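Local coordinates for vacuolar protein sorting-associated protein IST1 (Saccharomyces cerevisiae, PDB 3GGY) that acts late in multivesicular body sorting, regulating recruitment of the ATPase VPS4 to the ESCRT-III complex and lowering its ATPase activity, at residues 6-11 against 130-135; 74-79 against 106-111. One frame throughout, in Å; residues are numbered along the deposited sequence.

Both contacts belong to the helical N-terminal domain of IST1, whose fold resembles that of ESCRT-III subunits: the long helices 8-46 and 50-82 follow each other, and shorter helices pack against them. Interaction 1 sets the start of helix 8-46 against helix 125-135, and interaction 2 sets helix 50-82 against helix 105-115. Along the chain, both segments of interaction 2 fall between those of interaction 1. The centres lie about 16 Å apart on the same side of the domain centre, and the two contacts meet where Met132 CG packs on Ile109 CD1 at 3.5 Å. The order is thus reversed, the earlier short helix meeting the second long helix and the later one the start of the first.

Interaction 1 of 2, residues 6-11 against 130-135; sequences IPFTIK and DLMAWK
Phe8 and Leu131 mark the closest backbone approach, with 7.7 Å between Phe8 CA and Leu131 CA, where the first turn of helix 8-46 faces the last turns of helix 125-135. Pro7 is the N-cap residue of the first helix, and no hydrogen bond joins the two segments. Side-chain packing therefore carries the contact, an example of how one aromatic knob can join two helix ends. With CG anti to the backbone N (chi1 173°), the Phe8 ring reaches into a hole lined by Leu131, Met132, Trp134 and Lys135. The aliphatic chain of Lys135 runs across one face, a CH-pi contact with Lys135 CD 3.8 Å from the centroid of the Phe8 ring. Met132 CE meets the rim in the ring plane, a short contact of 3.2 Å to Phe8 CZ, and Leu131 CB lies 3.8 Å from Phe8 CE1. Trp134 points back past the ring, its CZ3 3.6 Å from Phe8 CD1 and the ring planes inclined at 34°, an oblique pairing. Beside this knob, Lys11 CE rests 3.9 Å from Leu131 CD2, while bends at chi3 and chi4 turn Lys11 NZ back to the carbonyl Ile6 O, a 2.7 Å hydrogen bond. Lys135 NZ hydrogen-bonds to Asn88 O, in a loop that Phe8 also touches. Deeper in the domain, Met132 packs on Ile113 of helix 105-115 and on Phe140 of helix 138-147.

Interaction 2 of 2, residues 74-79 against 106-111; sequences ELYCEL and NEAIRS
Tyr76, with CG anti to its carbonyl carbon (chi1 -78°), and Glu107, extended with CG anti to the backbone N, reach across to each other and join phenol to carboxylate, the two planes nearly perpendicular. They belong to a helix-helix crossing in the helical ESCRT-III-like domain: the axes of 74-79 and 106-111 approach to 9.0 Å, their directions 125° apart. The small Ala108 is consistent with this closeness, Tyr76 CA lying 4.9 Å from Ala108 CA. Ala108 CA sits over the face of the Tyr76 ring as a CH-pi donor, 4.0 Å from its centroid, and Ala108 CB also touches Leu79 CD2. Across the ring from CD1, Ser111 CB comes within 3.4 Å of Tyr76 CE2. Ser111 OG hydrogen-bonds back to Glu107 O, which also accepts from Ser111 N; the two donors arrive from opposite faces of the carbonyl plane. Pro152 and Ile155 pack against both Tyr76 and Ser111, so the ring is buried between helix 105-115, helix 153-159 and the loop at Pro152. Its polar end is satisfied across the contact: Tyr76 OH donates to Glu107 OE2 at 2.7 Å, meeting the carboxylate on its anti side, 21° out of its plane.

Interaction 1 of 2, residues 6-11 against 130-135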
# COMPACT_ATOMS: atom_id res chain seq x y z
N ILE A 6 -13.07 6.68 -24.86
CA ILE A 6 -12.13 6.32 -25.95
C ILE A 6 -10.84 7.14 -25.87
O ILE A 6 -9.74 6.58 -25.91
CB ILE A 6 -12.77 6.55 -27.34
CG1 ILE A 6 -14.09 5.78 -27.43
CG2 ILE A 6 -11.82 6.09 -28.44
CD1 ILE A 6 -14.85 6.01 -28.72
N PRO A 7 -10.95 8.47 -25.75
CA PRO A 7 -9.74 9.29 -25.66
C PRO A 7 -8.91 8.85 -24.46
O PRO A 7 -9.44 8.36 -23.46
CB PRO A 7 -10.30 10.70 -25.48
CG PRO A 7 -11.59 10.65 -26.22
CD PRO A 7 -12.16 9.32 -25.78
N PHE A 8 -7.60 9.02 -24.57
CA PHE A 8 -6.69 8.66 -23.49
C PHE A 8 -7.10 9.31 -22.18
O PHE A 8 -7.23 8.64 -21.15
CB PHE A 8 -5.27 9.08 -23.84
CG PHE A 8 -4.30 8.90 -22.71
CD1 PHE A 8 -3.85 7.63 -22.37
CD2 PHE A 8 -3.87 9.99 -21.97
CE1 PHE A 8 -2.97 7.46 -21.30
CE2 PHE A 8 -2.99 9.83 -20.91
CZ PHE A 8 -2.55 8.56 -20.57
N THR A 9 -7.31 10.62 -22.22
CA THR A 9 -7.69 11.39 -21.04
C THR A 9 -8.95 10.86 -20.35
O THR A 9 -9.05 10.89 -19.12
CB THR A 9 -7.90 12.87 -21.39
OG1 THR A 9 -6.67 13.42 -21.88
CG2 THR A 9 -8.34 13.66 -20.16
N ILE A 10 -9.91 10.40 -21.14
CA ILE A 10 -11.15 9.87 -20.58
C ILE A 10 -10.93 8.50 -19.96
O ILE A 10 -11.44 8.21 -18.88
CB ILE A 10 -12.25 9.78 -21.66
CG1 ILE A 10 -12.58 11.19 -22.18
CG2 ILE A 10 -13.49 9.12 -21.09
CD1 ILE A 10 -13.61 11.22 -23.29
N LYS A 11 -10.17 7.65 -20.65
CA LYS A 11 -9.89 6.32 -20.14
C LYS A 11 -9.07 6.42 -18.85
O LYS A 11 -9.27 5.63 -17.92
CB LYS A 11 -9.12 5.49 -21.17
CG LYS A 11 -9.89 5.25 -22.46
CD LYS A 11 -9.25 4.14 -23.29
CE LYS A 11 -7.81 4.46 -23.65
NZ LYS A 11 -7.69 5.71 -24.45
N ASP A 130 -0.88 -0.24 -18.46
CA ASP A 130 -1.21 -0.33 -19.87
C ASP A 130 -1.34 1.05 -20.51
O ASP A 130 -0.85 1.29 -21.61
CB ASP A 130 -2.52 -1.11 -20.07
CG ASP A 130 -2.41 -2.56 -19.63
OD1 ASP A 130 -1.33 -3.16 -19.82
OD2 ASP A 130 -3.40 -3.10 -19.10
N LEU A 131 -2.00 1.97 -19.81
CA LEU A 131 -2.18 3.32 -20.33
C LEU A 131 -0.86 4.07 -20.48
O LEU A 131 -0.64 4.75 -21.49
CB LEU A 131 -3.11 4.13 -19.42
CG LEU A 131 -4.59 3.75 -19.45
CD1 LEU A 131 -5.33 4.50 -18.35
CD2 LEU A 131 -5.17 4.08 -20.82
N MET A 132 0.02 3.95 -19.49
CA MET A 132 1.31 4.64 -19.53
C MET A 132 2.31 4.01 -20.49
O MET A 132 3.18 4.70 -21.02
CB MET A 132 1.92 4.75 -18.13
CG MET A 132 1.08 5.57 -17.15
SD MET A 132 0.52 7.15 -17.86
CE MET A 132 -1.15 6.71 -18.30
N ALA A 133 2.18 2.71 -20.72
CA ALA A 133 3.06 2.02 -21.65
C ALA A 133 2.75 2.56 -23.05
O ALA A 133 3.63 2.64 -23.91
CB ALA A 133 2.83 0.52 -21.60
N TRP A 134 1.50 2.93 -23.27
CA TRP A 134 1.08 3.47 -24.56
C TRP A 134 1.41 4.96 -24.67
O TRP A 134 1.94 5.42 -25.69
CB TRP A 134 -0.43 3.29 -24.75
CG TRP A 134 -0.94 3.94 -26.00
CD1 TRP A 134 -0.89 3.43 -27.27
CD2 TRP A 134 -1.50 5.25 -26.12
NE1 TRP A 134 -1.38 4.35 -28.17
CE2 TRP A 134 -1.76 5.48 -27.49
CE3 TRP A 134 -1.80 6.27 -25.20
CZ2 TRP A 134 -2.30 6.67 -27.97
CZ3 TRP A 134 -2.34 7.46 -25.67
CH2 TRP A 134 -2.59 7.65 -27.04
N LYS A 135 1.10 5.70 -23.61
CA LYS A 135 1.33 7.14 -23.56
C LYS A 135 2.81 7.52 -23.65
O LYS A 135 3.19 8.41 -24.40
CB LYS A 135 0.72 7.72 -22.28
CG LYS A 135 0.70 9.23 -22.23
CD LYS A 135 -0.17 9.79 -23.34
CE LYS A 135 -0.19 11.31 -23.32
NZ LYS A 135 -1.05 11.86 -24.40

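Interaction 2 of 2, residues 74-79 against 106-111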
# COMPACT_ATOMS: atom_id res chain seq x y z
N GLU A 74 -3.80 5.82 -2.53
CA GLU A 74 -5.05 6.54 -2.73
C GLU A 74 -4.72 8.00 -2.99
O GLU A 74 -5.28 8.62 -3.90
CB GLU A 74 -5.95 6.44 -1.50
CG GLU A 74 -7.31 7.12 -1.68
CD GLU A 74 -8.01 7.43 -0.37
OE1 GLU A 74 -7.83 6.68 0.61
OE2 GLU A 74 -8.77 8.43 -0.33
N LEU A 75 -3.82 8.55 -2.19
CA LEU A 75 -3.41 9.94 -2.34
C LEU A 75 -2.74 10.17 -3.69
O LEU A 75 -2.98 11.19 -4.33
CB LEU A 75 -2.46 10.37 -1.22
CG LEU A 75 -3.09 10.54 0.17
CD1 LEU A 75 -2.08 11.22 1.07
CD2 LEU A 75 -4.36 11.38 0.07
N TYR A 76 -1.92 9.22 -4.13
CA TYR A 76 -1.26 9.37 -5.43
C TYR A 76 -2.30 9.38 -6.55
O TYR A 76 -2.17 10.11 -7.52
CB TYR A 76 -0.26 8.23 -5.69
CG TYR A 76 1.07 8.37 -4.98
CD1 TYR A 76 1.71 9.60 -4.86
CD2 TYR A 76 1.73 7.24 -4.46
CE1 TYR A 76 2.96 9.72 -4.26
CE2 TYR A 76 2.98 7.35 -3.87
CZ TYR A 76 3.59 8.59 -3.77
OH TYR A 76 4.83 8.68 -3.18
N CYS A 77 -3.33 8.55 -6.41
CA CYS A 77 -4.39 8.50 -7.42
C CYS A 77 -5.14 9.82 -7.48
O CYS A 77 -5.47 10.30 -8.56
CB CYS A 77 -5.39 7.39 -7.10
SG CYS A 77 -4.80 5.74 -7.54
N GLU A 78 -5.42 10.39 -6.31
CA GLU A 78 -6.14 11.66 -6.26
C GLU A 78 -5.31 12.76 -6.90
O GLU A 78 -5.84 13.64 -7.59
CB GLU A 78 -6.51 11.99 -4.82
CG GLU A 78 -7.36 10.91 -4.18
CD GLU A 78 -7.75 11.21 -2.75
OE1 GLU A 78 -6.87 11.63 -1.97
OE2 GLU A 78 -8.94 11.03 -2.40
N LEU A 79 -4.00 12.71 -6.68
CA LEU A 79 -3.09 13.70 -7.24
C LEU A 79 -3.15 13.66 -8.76
O LEU A 79 -3.35 14.68 -9.41
CB LEU A 79 -1.66 13.42 -6.76
CG LEU A 79 -0.54 14.34 -7.27
CD1 LEU A 79 0.68 14.19 -6.38
CD2 LEU A 79 -0.19 13.99 -8.71
N ASN A 106 5.53 12.43 -11.52
CA ASN A 106 6.54 11.39 -11.74
C ASN A 106 6.47 10.33 -10.64
O ASN A 106 6.35 9.13 -10.92
CB ASN A 106 7.94 12.01 -11.75
CG ASN A 106 9.02 11.00 -12.11
OD1 ASN A 106 8.94 10.34 -13.14
ND2 ASN A 106 10.04 10.89 -11.27
N GLU A 107 6.54 10.79 -9.40
CA GLU A 107 6.50 9.94 -8.22
C GLU A 107 5.18 9.17 -8.11
O GLU A 107 5.18 7.97 -7.82
CB GLU A 107 6.68 10.83 -7.00
CG GLU A 107 6.71 10.11 -5.68
CD GLU A 107 6.87 11.08 -4.53
OE1 GLU A 107 7.80 11.91 -4.58
OE2 GLU A 107 6.07 11.00 -3.58
N ALA A 108 4.07 9.85 -8.33
CA ALA A 108 2.76 9.23 -8.23
C ALA A 108 2.52 8.09 -9.22
O ALA A 108 2.08 7.01 -8.83
CB ALA A 108 1.67 10.29 -8.37
N ILE A 109 2.79 8.34 -10.50
CA ILE A 109 2.56 7.32 -11.52
C ILE A 109 3.51 6.13 -11.35
O ILE A 109 3.10 4.98 -11.51
CB ILE A 109 2.70 7.90 -12.94
CG1 ILE A 109 2.21 6.88 -13.97
CG2 ILE A 109 4.14 8.30 -13.21
CD1 ILE A 109 0.72 6.57 -13.86
N ARG A 110 4.77 6.40 -11.03
CA ARG A 110 5.73 5.32 -10.84
C ARG A 110 5.34 4.44 -9.66
O ARG A 110 5.43 3.22 -9.73
CB ARG A 110 7.13 5.89 -10.62
CG ARG A 110 7.75 6.47 -11.87
CD ARG A 110 9.09 7.12 -11.58
NE ARG A 110 9.64 7.70 -12.80
CZ ARG A 110 10.33 7.02 -13.71
NH1 ARG A 110 10.57 5.73 -13.53
NH2 ARG A 110 10.74 7.62 -14.81
N SER A 111 4.89 5.06 -8.57
CA SER A 111 4.51 4.30 -7.39
C SER A 111 3.30 3.39 -7.64
O SER A 111 3.26 2.26 -7.17
CB SER A 111 4.21 5.24 -6.22
OG SER A 111 5.39 5.94 -5.82